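Long-range contact in possible atls1-like light-inducible protein (Prochlorococcus marinus, PDB 2XCZ), which belongs to the macrophage migration inhibitory factor (MIF) family and assembles from three copies of a small alpha/beta chain: residues Pro2-Val13 and Tyr37-Met48. Numbering follows the deposited sequence.
Sequences PLINIQASVPAV and YVMTSLQCGVPM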
# COMPACT_ATOMS: atom_id res chain seq x y z
N PRO A 2 4.88 -2.75 -14.76
CA PRO A 2 4.24 -1.71 -13.97
C PRO A 2 3.15 -2.23 -13.05
O PRO A 2 2.62 -3.33 -13.25
CB PRO A 2 3.59 -0.80 -15.03
CG PRO A 2 4.31 -1.13 -16.31
CD PRO A 2 4.64 -2.56 -16.21
N LEU A 3 2.81 -1.41 -12.08
CA LEU A 3 1.81 -1.74 -11.07
C LEU A 3 0.95 -0.51 -10.86
O LEU A 3 1.47 0.61 -10.74
CB LEU A 3 2.50 -2.11 -9.76
CG LEU A 3 1.61 -2.33 -8.53
CD1 LEU A 3 0.82 -3.62 -8.59
CD2 LEU A 3 2.48 -2.30 -7.28
N ILE A 4 -0.36 -0.70 -10.87
CA ILE A 4 -1.29 0.35 -10.46
C ILE A 4 -2.37 -0.20 -9.52
O ILE A 4 -3.21 -1.01 -9.92
CB ILE A 4 -1.86 1.12 -11.67
CG1 ILE A 4 -2.80 2.26 -11.22
CG2 ILE A 4 -2.49 0.16 -12.72
CD1 ILE A 4 -3.05 3.31 -12.31
N ASN A 5 -2.33 0.26 -8.27
CA ASN A 5 -3.28 -0.17 -7.25
C ASN A 5 -4.19 1.00 -6.89
O ASN A 5 -3.71 2.07 -6.50
CB ASN A 5 -2.52 -0.65 -6.00
CG ASN A 5 -1.81 -1.98 -6.20
OD1 ASN A 5 -2.33 -2.91 -6.84
ND2 ASN A 5 -0.62 -2.09 -5.61
N ILE A 6 -5.50 0.82 -7.04
CA ILE A 6 -6.45 1.90 -6.75
C ILE A 6 -7.23 1.58 -5.49
O ILE A 6 -7.74 0.47 -5.33
CB ILE A 6 -7.44 2.13 -7.93
CG1 ILE A 6 -6.69 2.44 -9.24
CG2 ILE A 6 -8.39 3.29 -7.62
CD1 ILE A 6 -7.54 2.15 -10.50
N GLN A 7 -7.31 2.55 -4.60
CA GLN A 7 -8.09 2.44 -3.37
C GLN A 7 -9.13 3.57 -3.40
O GLN A 7 -8.77 4.76 -3.36
CB GLN A 7 -7.12 2.56 -2.19
CG GLN A 7 -7.74 2.68 -0.82
CD GLN A 7 -6.77 3.34 0.15
OE1 GLN A 7 -6.94 4.50 0.51
NE2 GLN A 7 -5.74 2.60 0.55
N ALA A 8 -10.41 3.22 -3.47
CA ALA A 8 -11.43 4.25 -3.68
C ALA A 8 -12.50 4.21 -2.61
O ALA A 8 -12.77 3.15 -2.06
CB ALA A 8 -12.05 4.14 -5.08
N SER A 9 -13.11 5.36 -2.35
CA SER A 9 -14.16 5.48 -1.35
C SER A 9 -15.54 5.08 -1.86
O SER A 9 -16.43 4.73 -1.06
CB SER A 9 -14.20 6.90 -0.78
OG SER A 9 -14.70 7.82 -1.74
N VAL A 10 -15.73 5.15 -3.17
CA VAL A 10 -17.04 4.85 -3.79
C VAL A 10 -17.38 3.36 -3.71
O VAL A 10 -16.50 2.52 -3.53
CB VAL A 10 -17.11 5.32 -5.26
CG1 VAL A 10 -16.88 6.81 -5.38
CG2 VAL A 10 -16.12 4.54 -6.13
N PRO A 11 -18.67 3.00 -3.84
CA PRO A 11 -19.01 1.59 -3.76
C PRO A 11 -18.41 0.74 -4.88
O PRO A 11 -18.07 1.27 -5.94
CB PRO A 11 -20.54 1.60 -3.89
CG PRO A 11 -20.93 2.95 -3.41
CD PRO A 11 -19.86 3.87 -3.89
N ALA A 12 -18.30 -0.57 -4.66
CA ALA A 12 -17.80 -1.49 -5.69
C ALA A 12 -18.59 -1.37 -6.99
O ALA A 12 -19.79 -1.09 -6.96
CB ALA A 12 -17.81 -2.90 -5.18
N VAL A 13 -17.91 -1.52 -8.13
CA VAL A 13 -18.59 -1.43 -9.43
C VAL A 13 -18.63 -2.77 -10.17
O VAL A 13 -17.68 -3.56 -10.13
CB VAL A 13 -18.02 -0.31 -10.34
CG1 VAL A 13 -18.20 1.05 -9.69
CG2 VAL A 13 -16.56 -0.56 -10.67
N TYR A 37 3.38 -7.45 -18.48
CA TYR A 37 3.99 -7.08 -17.20
C TYR A 37 3.21 -6.07 -16.37
O TYR A 37 3.65 -5.67 -15.30
CB TYR A 37 5.42 -6.60 -17.41
CG TYR A 37 6.33 -7.71 -17.91
CD1 TYR A 37 6.70 -8.77 -17.07
CD2 TYR A 37 6.78 -7.72 -19.22
CE1 TYR A 37 7.51 -9.82 -17.53
CE2 TYR A 37 7.60 -8.77 -19.69
CZ TYR A 37 7.96 -9.81 -18.84
OH TYR A 37 8.77 -10.83 -19.31
N VAL A 38 2.03 -5.69 -16.85
CA VAL A 38 1.22 -4.73 -16.10
C VAL A 38 0.29 -5.43 -15.11
O VAL A 38 -0.49 -6.31 -15.49
CB VAL A 38 0.36 -3.83 -17.04
CG1 VAL A 38 -0.55 -2.89 -16.24
CG2 VAL A 38 1.23 -3.03 -17.98
N MET A 39 0.36 -4.99 -13.85
CA MET A 39 -0.52 -5.49 -12.80
C MET A 39 -1.40 -4.37 -12.30
O MET A 39 -0.92 -3.25 -12.07
CB MET A 39 0.30 -6.06 -11.64
CG MET A 39 -0.54 -6.69 -10.52
SD MET A 39 0.44 -7.54 -9.27
CE MET A 39 0.90 -9.02 -10.16
N THR A 40 -2.69 -4.65 -12.11
CA THR A 40 -3.63 -3.62 -11.66
C THR A 40 -4.51 -4.15 -10.53
O THR A 40 -4.70 -5.36 -10.39
CB THR A 40 -4.57 -3.09 -12.80
OG1 THR A 40 -5.63 -4.03 -13.03
CG2 THR A 40 -3.82 -2.83 -14.11
N SER A 41 -5.04 -3.24 -9.73
CA SER A 41 -6.08 -3.60 -8.76
C SER A 41 -7.03 -2.45 -8.47
O SER A 41 -6.69 -1.28 -8.65
CB SER A 41 -5.45 -4.09 -7.44
OG SER A 41 -4.83 -3.05 -6.74
N LEU A 42 -8.23 -2.81 -8.01
CA LEU A 42 -9.24 -1.84 -7.60
C LEU A 42 -9.94 -2.31 -6.33
O LEU A 42 -10.67 -3.31 -6.33
CB LEU A 42 -10.29 -1.64 -8.71
CG LEU A 42 -11.46 -0.69 -8.39
CD1 LEU A 42 -10.98 0.72 -8.05
CD2 LEU A 42 -12.47 -0.69 -9.54
N GLN A 43 -9.70 -1.56 -5.25
CA GLN A 43 -10.37 -1.80 -3.98
C GLN A 43 -11.32 -0.65 -3.69
O GLN A 43 -10.90 0.47 -3.36
CB GLN A 43 -9.35 -1.96 -2.85
CG GLN A 43 -9.97 -2.33 -1.50
CD GLN A 43 -10.85 -3.57 -1.57
OE1 GLN A 43 -10.45 -4.59 -2.14
NE2 GLN A 43 -12.04 -3.49 -0.99
N CYS A 44 -12.62 -0.92 -3.83
CA CYS A 44 -13.64 0.08 -3.54
C CYS A 44 -14.20 -0.08 -2.12
O CYS A 44 -13.84 -1.02 -1.39
CB CYS A 44 -14.77 -0.01 -4.57
SG CYS A 44 -14.31 0.49 -6.24
N GLY A 45 -15.09 0.84 -1.74
CA GLY A 45 -15.77 0.82 -0.46
C GLY A 45 -14.92 1.09 0.78
O GLY A 45 -15.31 0.76 1.89
N VAL A 46 -13.75 1.71 0.58
CA VAL A 46 -12.85 2.01 1.68
C VAL A 46 -13.21 3.36 2.32
O VAL A 46 -13.34 4.37 1.62
CB VAL A 46 -11.39 2.09 1.16
CG1 VAL A 46 -10.42 2.35 2.32
CG2 VAL A 46 -11.03 0.82 0.41
N PRO A 47 -13.43 3.38 3.64
CA PRO A 47 -13.64 4.65 4.32
C PRO A 47 -12.44 5.57 4.09
O PRO A 47 -11.29 5.21 4.39
CB PRO A 47 -13.76 4.24 5.79
CG PRO A 47 -14.31 2.87 5.72
CD PRO A 47 -13.62 2.24 4.55
N MET A 48 -12.72 6.75 3.55
CA MET A 48 -11.66 7.73 3.25
C MET A 48 -12.17 9.13 3.51
O MET A 48 -13.37 9.40 3.39
CB MET A 48 -11.26 7.64 1.78
CG MET A 48 -10.56 6.35 1.42
SD MET A 48 -9.95 6.37 -0.26
CE MET A 48 -8.66 7.62 -0.15
O HOH W 1 -6.10 -1.75 -4.67
O HOH W 2 -16.08 4.80 1.54
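Ile6 and Leu42 meet on the helix-covered side of two parallel strands: Ile6 CG2 lies 3.7 Å from Leu42 CD1. Leu42 carries CG trans to its own N (chi1 177°), which, with the turn at chi2, sets CD1 against the CG2 methyl of Ile6. On the same face Ile4 CG2 touches Thr40 CG2 at 3.6 Å, and helices 16-31 and 72-88 pack over these residues. Strands 3-8 and 39-43 run 4° apart, and their backbones interlock from Met39 N to Pro2 O (2.9 Å) as far as Ala8 N to Gln43 O (2.8 Å). Beyond the ladder, Gly45 N reaches Val10 O at 2.8 Å, tying the two outgoing loops together. The opposite face is more polar. There the buried Ser41 OG donates to Asn5 OD1 over 2.5 Å, approaching 28° off the amide plane, and accepts from a water that also donates to Ile6 O. Asn5 ND2 is held by Glu61, and Gln7 of the second subunit packs on Asn5. Met39 to Ser41 pair antiparallel with a strand of the second subunit, so the sheet runs on across the interface. With helix 16-31 as the crossover, the pair forms a beta-alpha-beta unit at the intersubunit sheet edge, characteristic of the trimeric MIF fold.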